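PDB 2ZUX: rhamnogalacturonan endolyase YesW from Bacillus subtilis, which cleaves the backbone of type I rhamnogalacturonan in plant cell-wall pectin by endotype elimination, using calcium or manganese, and releases oligosaccharides. Local coordinates for residues S113-A117 against A493-T497; Y147-V151 against N171-G175; S450-F454 against Q466-N470; T500-Q504 against V515-T519. All coordinates share one frame; numbering follows the deposited sequence.

Interaction 1 of 4, residues S113-A117 against A493-T497. With CA (calcium ion), chain D; RAM (alpha-L-rhamnopyranose), chain N; RAM (alpha-L-rhamnopyranose), chain M.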
loop_
_atom_site.group_PDB
_atom_site.type_symbol
_atom_site.label_atom_id
_atom_site.label_comp_id
_atom_site.label_asym_id
_atom_site.label_seq_id
_atom_site.Cartn_x
_atom_site.Cartn_y
_atom_site.Cartn_z
ATOM N N SER A 113 3.830 9.561 -17.173
ATOM C CA SER A 113 4.135 10.116 -15.867
ATOM C C SER A 113 4.291 8.976 -14.867
ATOM O O SER A 113 3.660 7.906 -15.000
ATOM C CB SER A 113 3.059 11.098 -15.412
ATOM O OG SER A 113 1.796 10.463 -15.306
ATOM N N ALA A 114 5.165 9.190 -13.891
ATOM C CA ALA A 114 5.378 8.224 -12.821
ATOM C C ALA A 114 4.090 8.139 -12.005
ATOM O O ALA A 114 3.468 9.157 -11.719
ATOM C CB ALA A 114 6.532 8.661 -11.966
ATOM N N ASN A 115 3.668 6.928 -11.655
ATOM C CA ASN A 115 2.369 6.744 -11.020
ATOM C C ASN A 115 2.551 5.901 -9.747
ATOM O O ASN A 115 3.507 6.135 -8.998
ATOM C CB ASN A 115 1.389 6.163 -12.053
ATOM C CG ASN A 115 -0.072 6.349 -11.669
ATOM O OD1 ASN A 115 -0.687 7.412 -11.907
ATOM N ND2 ASN A 115 -0.657 5.302 -11.139
ATOM N N ASP A 116 1.672 4.928 -9.497
ATOM C CA ASP A 116 1.703 4.134 -8.267
ATOM C C ASP A 116 2.976 3.320 -8.164
ATOM O O ASP A 116 3.458 2.775 -9.161
ATOM C CB ASP A 116 0.535 3.149 -8.246
ATOM C CG ASP A 116 -0.822 3.816 -8.299
ATOM O OD1 ASP A 116 -0.982 4.950 -7.805
ATOM O OD2 ASP A 116 -1.749 3.139 -8.805
ATOM N N ALA A 117 3.471 3.177 -6.941
ATOM C CA ALA A 117 4.596 2.294 -6.675
ATOM C C ALA A 117 4.284 1.270 -5.592
ATOM O O ALA A 117 3.285 1.369 -4.868
ATOM C CB ALA A 117 5.864 3.091 -6.314
ATOM N N ALA A 493 1.504 14.891 -6.756
ATOM C CA ALA A 493 0.728 13.694 -6.517
ATOM C C ALA A 493 0.172 13.165 -7.834
ATOM O O ALA A 493 0.330 13.790 -8.890
ATOM C CB ALA A 493 -0.387 13.989 -5.525
ATOM N N ASN A 494 -0.494 12.016 -7.761
ATOM C CA ASN A 494 -0.942 11.287 -8.948
ATOM C C ASN A 494 -2.450 11.067 -8.949
ATOM O O ASN A 494 -3.137 11.299 -7.950
ATOM C CB ASN A 494 -0.273 9.892 -9.032
ATOM C CG ASN A 494 1.227 9.913 -8.804
ATOM O OD1 ASN A 494 1.786 8.983 -8.211
ATOM N ND2 ASN A 494 1.886 10.953 -9.272
ATOM N N ASN A 495 -2.948 10.578 -10.076
ATOM C CA ASN A 495 -4.308 10.051 -10.186
ATOM C C ASN A 495 -5.392 11.108 -10.070
ATOM O O ASN A 495 -6.444 10.882 -9.476
ATOM C CB ASN A 495 -4.533 8.863 -9.229
ATOM C CG ASN A 495 -3.561 7.726 -9.482
ATOM O OD1 ASN A 495 -2.974 7.158 -8.540
ATOM N ND2 ASN A 495 -3.388 7.378 -10.737
ATOM N N GLY A 496 -5.129 12.269 -10.665
ATOM C CA GLY A 496 -6.155 13.295 -10.807
ATOM C C GLY A 496 -6.713 13.704 -9.461
ATOM O O GLY A 496 -5.969 14.042 -8.547
ATOM N N THR A 497 -8.031 13.651 -9.333
ATOM C CA THR A 497 -8.675 14.099 -8.104
ATOM C C THR A 497 -8.321 13.225 -6.897
ATOM O O THR A 497 -8.465 13.658 -5.758
ATOM C CB THR A 497 -10.207 14.169 -8.245
ATOM O OG1 THR A 497 -10.734 12.861 -8.500
ATOM C CG2 THR A 497 -10.606 15.121 -9.378
HETATM CA CA CA D . -3.969 2.862 -8.046
HETATM C C1 RAM N . -4.834 11.701 -14.487
HETATM C C2 RAM N . -4.154 10.323 -14.578
HETATM C C3 RAM N . -2.669 10.344 -14.205
HETATM C C4 RAM N . -2.454 11.190 -12.957
HETATM C C5 RAM N . -2.913 12.608 -13.275
HETATM C C6 RAM N . -2.656 13.552 -12.113
HETATM O O1 RAM N . -4.844 12.318 -15.754
HETATM O O2 RAM N . -4.849 9.410 -13.754
HETATM O O3 RAM N . -2.186 9.032 -14.019
HETATM O O4 RAM N . -1.125 11.154 -12.461
HETATM O O5 RAM N . -4.310 12.603 -13.519
HETATM C C1 RAM M . -8.570 8.052 -11.838
HETATM C C2 RAM M . -9.685 8.483 -10.887
HETATM C C3 RAM M . -9.599 9.982 -10.576
HETATM C C4 RAM M . -9.541 10.810 -11.862
HETATM C C5 RAM M . -8.411 10.298 -12.758
HETATM C C6 RAM M . -8.427 11.023 -14.098
HETATM O O1 RAM M . -7.331 8.047 -11.163
HETATM O O2 RAM M . -10.918 8.171 -11.502
HETATM O O3 RAM M . -10.697 10.394 -9.785
HETATM O O4 RAM M . -9.381 12.181 -11.543
HETATM O O5 RAM M . -8.521 8.893 -12.982
HETATM O O HOH W 1 -3.089 4.263 -11.770
HETATM O O HOH W 2 -4.679 4.453 -9.563
HETATM O O HOH W 3 -4.150 1.287 -9.829
#

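Interaction 2 of 4, residues Y147-V151 against N171-G175. With RAM (alpha-L-rhamnopyranose), chain O.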
loop_
_atom_site.group_PDB
_atom_site.type_symbol
_atom_site.label_atom_id
_atom_site.label_comp_id
_atom_site.label_asym_id
_atom_site.label_seq_id
_atom_site.Cartn_x
_atom_site.Cartn_y
_atom_site.Cartn_z
ATOM N N TYR A 147 -8.363 4.017 -27.001
ATOM C CA TYR A 147 -7.097 3.301 -26.929
ATOM C C TYR A 147 -6.170 3.901 -25.886
ATOM O O TYR A 147 -6.203 5.108 -25.641
ATOM C CB TYR A 147 -6.406 3.326 -28.293
ATOM C CG TYR A 147 -7.059 2.460 -29.348
ATOM C CD1 TYR A 147 -6.623 1.157 -29.577
ATOM C CD2 TYR A 147 -8.104 2.948 -30.128
ATOM C CE1 TYR A 147 -7.214 0.352 -30.560
ATOM C CE2 TYR A 147 -8.705 2.153 -31.101
ATOM C CZ TYR A 147 -8.252 0.864 -31.318
ATOM O OH TYR A 147 -8.849 0.086 -32.293
ATOM N N THR A 148 -5.330 3.059 -25.285
ATOM C CA THR A 148 -4.365 3.531 -24.289
ATOM C C THR A 148 -2.943 3.148 -24.673
ATOM O O THR A 148 -2.730 2.155 -25.367
ATOM C CB THR A 148 -4.657 2.963 -22.872
ATOM O OG1 THR A 148 -4.579 1.528 -22.885
ATOM C CG2 THR A 148 -6.031 3.386 -22.389
ATOM N N GLY A 149 -1.970 3.938 -24.231
ATOM C CA GLY A 149 -0.573 3.551 -24.360
ATOM C C GLY A 149 -0.218 2.370 -23.468
ATOM O O GLY A 149 -0.971 2.026 -22.541
ATOM N N ASP A 150 0.928 1.752 -23.742
ATOM C CA ASP A 150 1.429 0.627 -22.956
ATOM C C ASP A 150 1.625 1.003 -21.495
ATOM O O ASP A 150 2.044 2.119 -21.184
ATOM C CB ASP A 150 2.789 0.160 -23.494
ATOM C CG ASP A 150 2.698 -0.580 -24.821
ATOM O OD1 ASP A 150 1.613 -1.091 -25.179
ATOM O OD2 ASP A 150 3.758 -0.671 -25.484
ATOM N N VAL A 151 1.345 0.046 -20.617
ATOM C CA VAL A 151 1.668 0.175 -19.198
ATOM C C VAL A 151 3.067 -0.393 -18.989
ATOM O O VAL A 151 3.369 -1.505 -19.432
ATOM C CB VAL A 151 0.652 -0.589 -18.335
ATOM C CG1 VAL A 151 0.970 -0.455 -16.834
ATOM C CG2 VAL A 151 -0.756 -0.105 -18.631
ATOM N N ASN A 171 -2.210 -5.630 -25.132
ATOM C CA ASN A 171 -3.366 -6.386 -24.655
ATOM C C ASN A 171 -3.677 -6.179 -23.174
ATOM O O ASN A 171 -4.531 -6.865 -22.623
ATOM C CB ASN A 171 -3.256 -7.862 -25.020
ATOM C CG ASN A 171 -3.212 -8.079 -26.514
ATOM O OD1 ASN A 171 -2.311 -8.751 -27.028
ATOM N ND2 ASN A 171 -4.161 -7.492 -27.229
ATOM N N ILE A 172 -3.009 -5.207 -22.560
ATOM C CA ILE A 172 -3.328 -4.793 -21.201
ATOM C C ILE A 172 -3.644 -3.302 -21.237
ATOM O O ILE A 172 -2.746 -2.469 -21.434
ATOM C CB ILE A 172 -2.155 -5.083 -20.217
ATOM C CG1 ILE A 172 -1.907 -6.597 -20.064
ATOM C CG2 ILE A 172 -2.413 -4.419 -18.856
ATOM C CD1 ILE A 172 -3.062 -7.410 -19.460
ATOM N N ARG A 173 -4.918 -2.966 -21.049
ATOM C CA ARG A 173 -5.349 -1.571 -21.091
ATOM C C ARG A 173 -4.813 -0.792 -19.885
ATOM O O ARG A 173 -4.682 -1.345 -18.795
ATOM C CB ARG A 173 -6.878 -1.504 -21.121
ATOM C CG ARG A 173 -7.435 -0.218 -21.691
ATOM C CD ARG A 173 -8.935 -0.176 -21.551
ATOM N NE ARG A 173 -9.511 0.832 -22.433
ATOM C CZ ARG A 173 -10.575 1.573 -22.144
ATOM N NH1 ARG A 173 -11.211 1.438 -20.982
ATOM N NH2 ARG A 173 -11.000 2.461 -23.032
ATOM N N ALA A 174 -4.473 0.480 -20.094
ATOM C CA ALA A 174 -4.028 1.361 -19.011
ATOM C C ALA A 174 -5.186 2.041 -18.301
ATOM O O ALA A 174 -6.098 2.564 -18.944
ATOM C CB ALA A 174 -3.087 2.425 -19.550
ATOM N N GLY A 175 -5.129 2.068 -16.973
ATOM C CA GLY A 175 -6.132 2.760 -16.163
ATOM C C GLY A 175 -6.086 2.210 -14.748
ATOM O O GLY A 175 -5.518 1.141 -14.508
HETATM C C1 RAM O . 2.392 -0.737 -28.368
HETATM C C2 RAM O . 2.612 -1.074 -29.841
HETATM C C3 RAM O . 1.303 -0.926 -30.615
HETATM C C4 RAM O . 0.647 0.428 -30.347
HETATM C C5 RAM O . 0.484 0.652 -28.840
HETATM C C6 RAM O . -0.096 2.027 -28.518
HETATM O O1 RAM O . 1.629 -1.754 -27.753
HETATM O O2 RAM O . 3.589 -0.200 -30.367
HETATM O O3 RAM O . 1.547 -1.068 -31.998
HETATM O O4 RAM O . -0.596 0.496 -31.019
HETATM O O5 RAM O . 1.750 0.523 -28.214
HETATM O O HOH W 4 -2.676 -0.416 -23.285
HETATM O O HOH W 5 0.003 -2.312 -21.274
#

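Interaction 3 of 4, residues S450-F454 against Q466-N470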
loop_
_atom_site.group_PDB
_atom_site.type_symbol
_atom_site.label_atom_id
_atom_site.label_comp_id
_atom_site.label_asym_id
_atom_site.label_seq_id
_atom_site.Cartn_x
_atom_site.Cartn_y
_atom_site.Cartn_z
ATOM N N SER A 450 -9.241 19.088 6.476
ATOM C CA SER A 450 -9.303 19.640 5.125
ATOM C C SER A 450 -9.035 18.630 4.011
ATOM O O SER A 450 -9.132 18.968 2.831
ATOM C CB SER A 450 -8.315 20.789 5.003
ATOM O OG SER A 450 -7.004 20.315 5.206
ATOM N N SER A 451 -8.669 17.401 4.379
ATOM C CA SER A 451 -8.519 16.317 3.415
ATOM C C SER A 451 -9.201 15.072 3.947
ATOM O O SER A 451 -9.369 14.917 5.161
ATOM C CB SER A 451 -7.049 16.017 3.130
ATOM O OG SER A 451 -6.357 15.549 4.279
ATOM N N THR A 452 -9.590 14.199 3.026
ATOM C CA THR A 452 -10.157 12.898 3.349
ATOM C C THR A 452 -9.541 11.886 2.389
ATOM O O THR A 452 -10.209 11.338 1.503
ATOM C CB THR A 452 -11.699 12.922 3.269
ATOM O OG1 THR A 452 -12.172 14.078 3.969
ATOM C CG2 THR A 452 -12.309 11.682 3.915
ATOM N N ASN A 453 -8.242 11.664 2.572
ATOM C CA ASN A 453 -7.455 10.882 1.630
ATOM C C ASN A 453 -6.571 9.887 2.385
ATOM O O ASN A 453 -6.990 8.761 2.613
ATOM C CB ASN A 453 -6.647 11.805 0.699
ATOM C CG ASN A 453 -5.988 11.052 -0.428
ATOM O OD1 ASN A 453 -6.230 9.861 -0.613
ATOM N ND2 ASN A 453 -5.174 11.748 -1.209
ATOM N N PHE A 454 -5.373 10.306 2.795
ATOM C CA PHE A 454 -4.465 9.443 3.550
ATOM C C PHE A 454 -4.288 9.982 4.967
ATOM O O PHE A 454 -4.422 11.183 5.224
ATOM C CB PHE A 454 -3.075 9.404 2.886
ATOM C CG PHE A 454 -2.899 8.349 1.801
ATOM C CD1 PHE A 454 -3.916 8.027 0.896
ATOM C CD2 PHE A 454 -1.663 7.736 1.653
ATOM C CE1 PHE A 454 -3.700 7.077 -0.113
ATOM C CE2 PHE A 454 -1.443 6.788 0.663
ATOM C CZ PHE A 454 -2.464 6.458 -0.221
ATOM N N GLN A 466 -2.306 14.031 8.363
ATOM C CA GLN A 466 -3.070 13.803 7.136
ATOM C C GLN A 466 -2.200 14.077 5.924
ATOM O O GLN A 466 -1.345 14.966 5.954
ATOM C CB GLN A 466 -4.313 14.695 7.085
ATOM C CG GLN A 466 -5.391 14.348 8.115
ATOM C CD GLN A 466 -5.046 14.870 9.513
ATOM O OE1 GLN A 466 -4.744 16.052 9.683
ATOM N NE2 GLN A 466 -5.029 13.982 10.494
ATOM N N LEU A 467 -2.404 13.317 4.855
ATOM C CA LEU A 467 -1.687 13.553 3.605
ATOM C C LEU A 467 -2.677 13.640 2.454
ATOM O O LEU A 467 -3.629 12.863 2.366
ATOM C CB LEU A 467 -0.651 12.451 3.362
ATOM C CG LEU A 467 0.183 12.541 2.076
ATOM C CD1 LEU A 467 1.538 11.911 2.306
ATOM C CD2 LEU A 467 -0.503 11.896 0.872
ATOM N N ASP A 468 -2.452 14.609 1.574
ATOM C CA ASP A 468 -3.270 14.790 0.376
ATOM C C ASP A 468 -2.432 15.597 -0.601
ATOM O O ASP A 468 -1.696 16.507 -0.185
ATOM C CB ASP A 468 -4.549 15.556 0.727
ATOM C CG ASP A 468 -5.627 15.465 -0.344
ATOM O OD1 ASP A 468 -5.588 14.570 -1.204
ATOM O OD2 ASP A 468 -6.557 16.298 -0.294
ATOM N N SER A 469 -2.515 15.261 -1.888
ATOM C CA SER A 469 -1.724 15.968 -2.890
ATOM C C SER A 469 -0.248 15.959 -2.458
ATOM O O SER A 469 0.257 14.914 -2.044
ATOM C CB SER A 469 -2.275 17.380 -3.088
ATOM O OG SER A 469 -1.640 18.019 -4.189
ATOM N N ASN A 470 0.437 17.102 -2.537
ATOM C CA ASN A 470 1.829 17.187 -2.092
ATOM C C ASN A 470 1.946 17.812 -0.703
ATOM O O ASN A 470 2.920 18.508 -0.404
ATOM C CB ASN A 470 2.686 17.948 -3.115
ATOM C CG ASN A 470 2.353 19.431 -3.183
ATOM O OD1 ASN A 470 1.234 19.850 -2.885
ATOM N ND2 ASN A 470 3.338 20.238 -3.590
HETATM O O HOH W 6 -9.057 14.759 0.305
#

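Interaction 4 of 4, residues T500-Q504 against V515-T519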
loop_
_atom_site.group_PDB
_atom_site.type_symbol
_atom_site.label_atom_id
_atom_site.label_comp_id
_atom_site.label_asym_id
_atom_site.label_seq_id
_atom_site.Cartn_x
_atom_site.Cartn_y
_atom_site.Cartn_z
ATOM N N THR A 500 -2.924 11.097 -4.989
ATOM C CA THR A 500 -2.201 10.141 -4.167
ATOM C C THR A 500 -0.690 10.238 -4.368
ATOM O O THR A 500 -0.226 10.542 -5.471
ATOM C CB THR A 500 -2.655 8.697 -4.480
ATOM O OG1 THR A 500 -2.518 8.441 -5.888
ATOM C CG2 THR A 500 -4.106 8.487 -4.057
ATOM N N PRO A 501 0.088 9.940 -3.316
ATOM C CA PRO A 501 1.526 9.899 -3.501
ATOM C C PRO A 501 1.899 8.643 -4.282
ATOM O O PRO A 501 1.145 7.662 -4.276
ATOM C CB PRO A 501 2.050 9.805 -2.067
ATOM C CG PRO A 501 0.981 9.059 -1.339
ATOM C CD PRO A 501 -0.306 9.579 -1.939
ATOM N N THR A 502 3.051 8.654 -4.934
ATOM C CA THR A 502 3.554 7.437 -5.548
ATOM C C THR A 502 3.603 6.301 -4.516
ATOM O O THR A 502 3.217 5.176 -4.832
ATOM C CB THR A 502 4.891 7.709 -6.288
ATOM O OG1 THR A 502 4.580 8.256 -7.578
ATOM C CG2 THR A 502 5.712 6.459 -6.501
ATOM N N LEU A 503 4.012 6.600 -3.283
ATOM C CA LEU A 503 3.944 5.614 -2.206
ATOM C C LEU A 503 4.074 6.309 -0.872
ATOM O O LEU A 503 4.834 7.269 -0.754
ATOM C CB LEU A 503 5.052 4.557 -2.338
ATOM C CG LEU A 503 5.022 3.371 -1.359
ATOM C CD1 LEU A 503 3.762 2.524 -1.519
ATOM C CD2 LEU A 503 6.279 2.531 -1.506
ATOM N N GLN A 504 3.321 5.840 0.119
ATOM C CA GLN A 504 3.557 6.205 1.514
ATOM C C GLN A 504 3.861 4.926 2.280
ATOM O O GLN A 504 3.071 3.982 2.240
ATOM C CB GLN A 504 2.336 6.882 2.121
ATOM C CG GLN A 504 2.479 7.207 3.602
ATOM C CD GLN A 504 1.180 7.719 4.181
ATOM O OE1 GLN A 504 0.668 8.768 3.757
ATOM N NE2 GLN A 504 0.617 6.967 5.128
ATOM N N VAL A 515 7.358 9.444 2.477
ATOM C CA VAL A 515 6.510 9.690 1.317
ATOM C C VAL A 515 7.376 9.710 0.076
ATOM O O VAL A 515 8.432 10.348 0.053
ATOM C CB VAL A 515 5.761 11.024 1.399
ATOM C CG1 VAL A 515 4.716 11.103 0.294
ATOM C CG2 VAL A 515 5.106 11.193 2.747
ATOM N N VAL A 516 6.924 9.002 -0.954
ATOM C CA VAL A 516 7.559 9.036 -2.255
ATOM C C VAL A 516 6.622 9.797 -3.188
ATOM O O VAL A 516 5.508 9.332 -3.457
ATOM C CB VAL A 516 7.806 7.620 -2.807
ATOM C CG1 VAL A 516 8.551 7.689 -4.147
ATOM C CG2 VAL A 516 8.572 6.774 -1.789
ATOM N N TRP A 517 7.054 10.976 -3.648
ATOM C CA TRP A 517 6.324 11.738 -4.669
ATOM C C TRP A 517 7.203 11.866 -5.901
ATOM O O TRP A 517 8.415 12.036 -5.791
ATOM C CB TRP A 517 6.010 13.163 -4.204
ATOM C CG TRP A 517 4.846 13.366 -3.278
ATOM C CD1 TRP A 517 3.519 13.205 -3.560
ATOM C CD2 TRP A 517 4.914 13.865 -1.939
ATOM N NE1 TRP A 517 2.754 13.541 -2.460
ATOM C CE2 TRP A 517 3.589 13.954 -1.455
ATOM C CE3 TRP A 517 5.970 14.230 -1.095
ATOM C CZ2 TRP A 517 3.295 14.403 -0.160
ATOM C CZ3 TRP A 517 5.681 14.673 0.184
ATOM C CH2 TRP A 517 4.354 14.750 0.642
ATOM N N ARG A 518 6.596 11.820 -7.076
ATOM C CA ARG A 518 7.316 12.153 -8.301
ATOM C C ARG A 518 7.553 13.658 -8.381
ATOM O O ARG A 518 6.827 14.447 -7.767
ATOM C CB ARG A 518 6.515 11.712 -9.524
ATOM C CG ARG A 518 5.168 12.390 -9.654
ATOM C CD ARG A 518 4.552 12.142 -11.010
ATOM N NE ARG A 518 3.196 12.670 -11.071
ATOM C CZ ARG A 518 2.862 13.814 -11.655
ATOM N NH1 ARG A 518 3.797 14.561 -12.234
ATOM N NH2 ARG A 518 1.594 14.210 -11.662
ATOM N N THR A 519 8.569 14.061 -9.141
ATOM C CA THR A 519 8.683 15.453 -9.560
ATOM C C THR A 519 7.618 15.721 -10.619
ATOM O O THR A 519 7.067 14.788 -11.209
ATOM C CB THR A 519 10.067 15.753 -10.149
ATOM O OG1 THR A 519 10.304 14.887 -11.264
ATOM C CG2 THR A 519 11.157 15.548 -9.111
HETATM O O HOH W 7 3.686 11.243 -6.585
#

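Interaction 1 of 4, residues S113-A117 against A493-T497
Asn115 on strand 109-120 and Asn494 in the loop 493-497 bring their CA atoms to 6.0 Å, with no clear hydrogen bond from one backbone to the other. The Asn115 side chain reaches toward Asn495. The two cross at about a right angle, with their amide planes 70° apart. Asn115 CG stands roughly opposite the backbone N (chi1 -161°), which puts OD1 2.9 Å from Asn495 ND2. Water 1 is weakly held by both ND2 atoms. The Asn494 amide lies against the strand backbone, its OD1 3.4 Å from Asn115 O. These two acceptors share the Thr502 hydroxyl. This strand and loop of the beta-propeller line a rhamnose site that also includes Asp135. Asn115 OD1 is 3.1 Å from O3 of that sugar (chain N). With an alanine here, the Asn495 amide would probably be freer to turn and the sugar O3 would lose a polar neighbour. A second rhamnose (chain M) takes a hydrogen bond at O4 from Thr497 N (3.0 Å, 165°), while its O3 donates to Thr497 OG1 (2.8 Å). Asp116 OD2 binds calcium at 2.4 Å, beside waters 2 and 3, Asn555, Ala557 and Asn559. Lys133 also bonds to this oxygen.

Interaction 2 of 4, residues Y147-V151 against N171-G175
Thr148 and Arg173 cross at about a right angle, with Thr148 OG1 3.6 Å from Arg173 CG. The hydroxyl goes on to the backbone of the next residue: Ala174 N donates to Thr148 OG1 at 3.0 Å, and the bond is almost straight (178°). Chi1 of 61° sets OG1 between the Thr148 backbone N and carbonyl carbon and aims it at this N-H. Thr148 CG2 rests 3.5 Å from Ala174 O. Arg173 is extended from CG to NE and carries its guanidinium beyond the threonine. There NH2 bonds to the carbonyls of Gly146 and Gln144, NE to Gly222 O and NH1 to Tyr178 OH. Loop 171-175 joins two successive sheets of the beta-propeller, and loop 147-151 leads into strand 152-156 of the first. Ala174 CB fits against the other loop, 3.6 Å from Val151 CG2 and close to Gly149 O. Two waters bridge the loops. Water 5 accepts from Val151 N and donates to Ile172 O, and water 4 sits among Thr148 OG1, Gly149 O and Ile172 O. Asp150 starts away from the other loop and meets a bound rhamnose, whose O1 donates to Asp150 OD1 at 2.7 Å. This rhamnose is probably one of those bound far from the active site, which possibly form a carbohydrate-binding region. Asn167 holds Asp150 OD2, and Arg218 also bonds the sugar.

Interaction 3 of 4, residues S450-F454 against Q466-N470
Phe454 and Leu467 form an antiparallel hydrogen-bonded pair where strand 454-456, at the edge of a four-stranded sheet, meets strand 465-468. Leu467 N donates to Phe454 O at 3.0 Å, from well above the carbonyl plane. In return Phe454 N donates to Leu467 O at 3.1 Å, within the carbonyl plane. Their CB atoms lie 3.9 Å apart on the same face of the sheet. The Phe454 ring then leads off toward Gln504, Gln554 and Pro561. Before this pair the chain comes in across the strand: the run 451-454 heads 98° away from the direction of 466-469. The sheet is one blade of the beta-propeller, and Asp468 ties the incoming loop to it. Asn453 ND2 donates to Asp468 OD1 at 2.9 Å with a bend (148°). The amide and carboxylate planes are nearly perpendicular. The donor meets OD1 on its anti side, tilted out of the carboxylate plane. Asp468 CG is anti to its own N (chi1 -164°), which carries the carboxylate over to the loop. The other oxygen, OD2, accepts from water 6, which is bound in turn by Thr452 N. Ser451 packs on the same strand, its CB 3.5 Å from Asp468 CB and its OG 3.6 Å from Gln466 CB. Thr452 O bonds to Arg415, a substrate-binding residue.

Interaction 4 of 4, residues T500-Q504 against V515-T519
Val516 N donates to Leu503 O at 2.7 Å, almost in line with the carbonyl bond and nearly straight (172°). The return bond, Leu503 N to Val516 O, is longer at 3.1 Å and meets the oxygen on a lone pair in the carbonyl plane. The two residues are an antiparallel hydrogen-bonded pair. Thr502 also faces Val516, and its backbone N lies 2.9 Å from Val516 O. Water 7 accepts from Arg518 N at 3.0 Å and, weakly, from Thr502 N, so it bridges the two segments beside the pair. Around this polar core the aliphatic groups close in. Thr502 CG2, anti to its backbone N, packs against Val516 CG1 at 3.9 Å, and the CB atoms of Leu503 and Val516 also touch. Gln504 and Val515 form the adjoining non-hydrogen-bonded pair. Trp517 starts away from the other strand, but chi1 of -79° brings its indole back to Pro501. Val515 CG1 sits 3.3 Å above the ring plane, over its centre. Pro501 CB is 3.8 Å from Trp517 NE1, and that nitrogen donates to Ser469 O. Tyr528 meets the indole edge to face. A leucine in place of Trp517 would probably uncover Val515 CG1 and Pro501 and leave Ser469 O without its indole donor. Strands 503-505 and 514-519 form a beta hairpin in a sheet of the propeller, and two residues facing one, Thr502 and Leu503 opposite Val516, make a classic beta bulge.

In the fold
All four contacts are buried, but interaction 2 lies farthest out, about 22 Å from the chain's centre, and interaction 4 nearest, at about 11 Å. Interactions 3 and 4 hold antiparallel pairs through backbone hydrogen bonds, interaction 3 by a single bridge at the start of its edge strand. Interactions 1 and 2 involve loops and rely more on side chains, water and sugar; interaction 1 adds calcium. Interactions 1 and 4 have centres only about 8 Å apart. The sugar-binding loop runs on into the bulged strand, and Asn494 N probably bonds to Thr500 O. Interaction 3 packs on both: Ser469 touches Ala493, and Leu467 touches Pro501. Interaction 2 touches none of the others and serves a separate rhamnose.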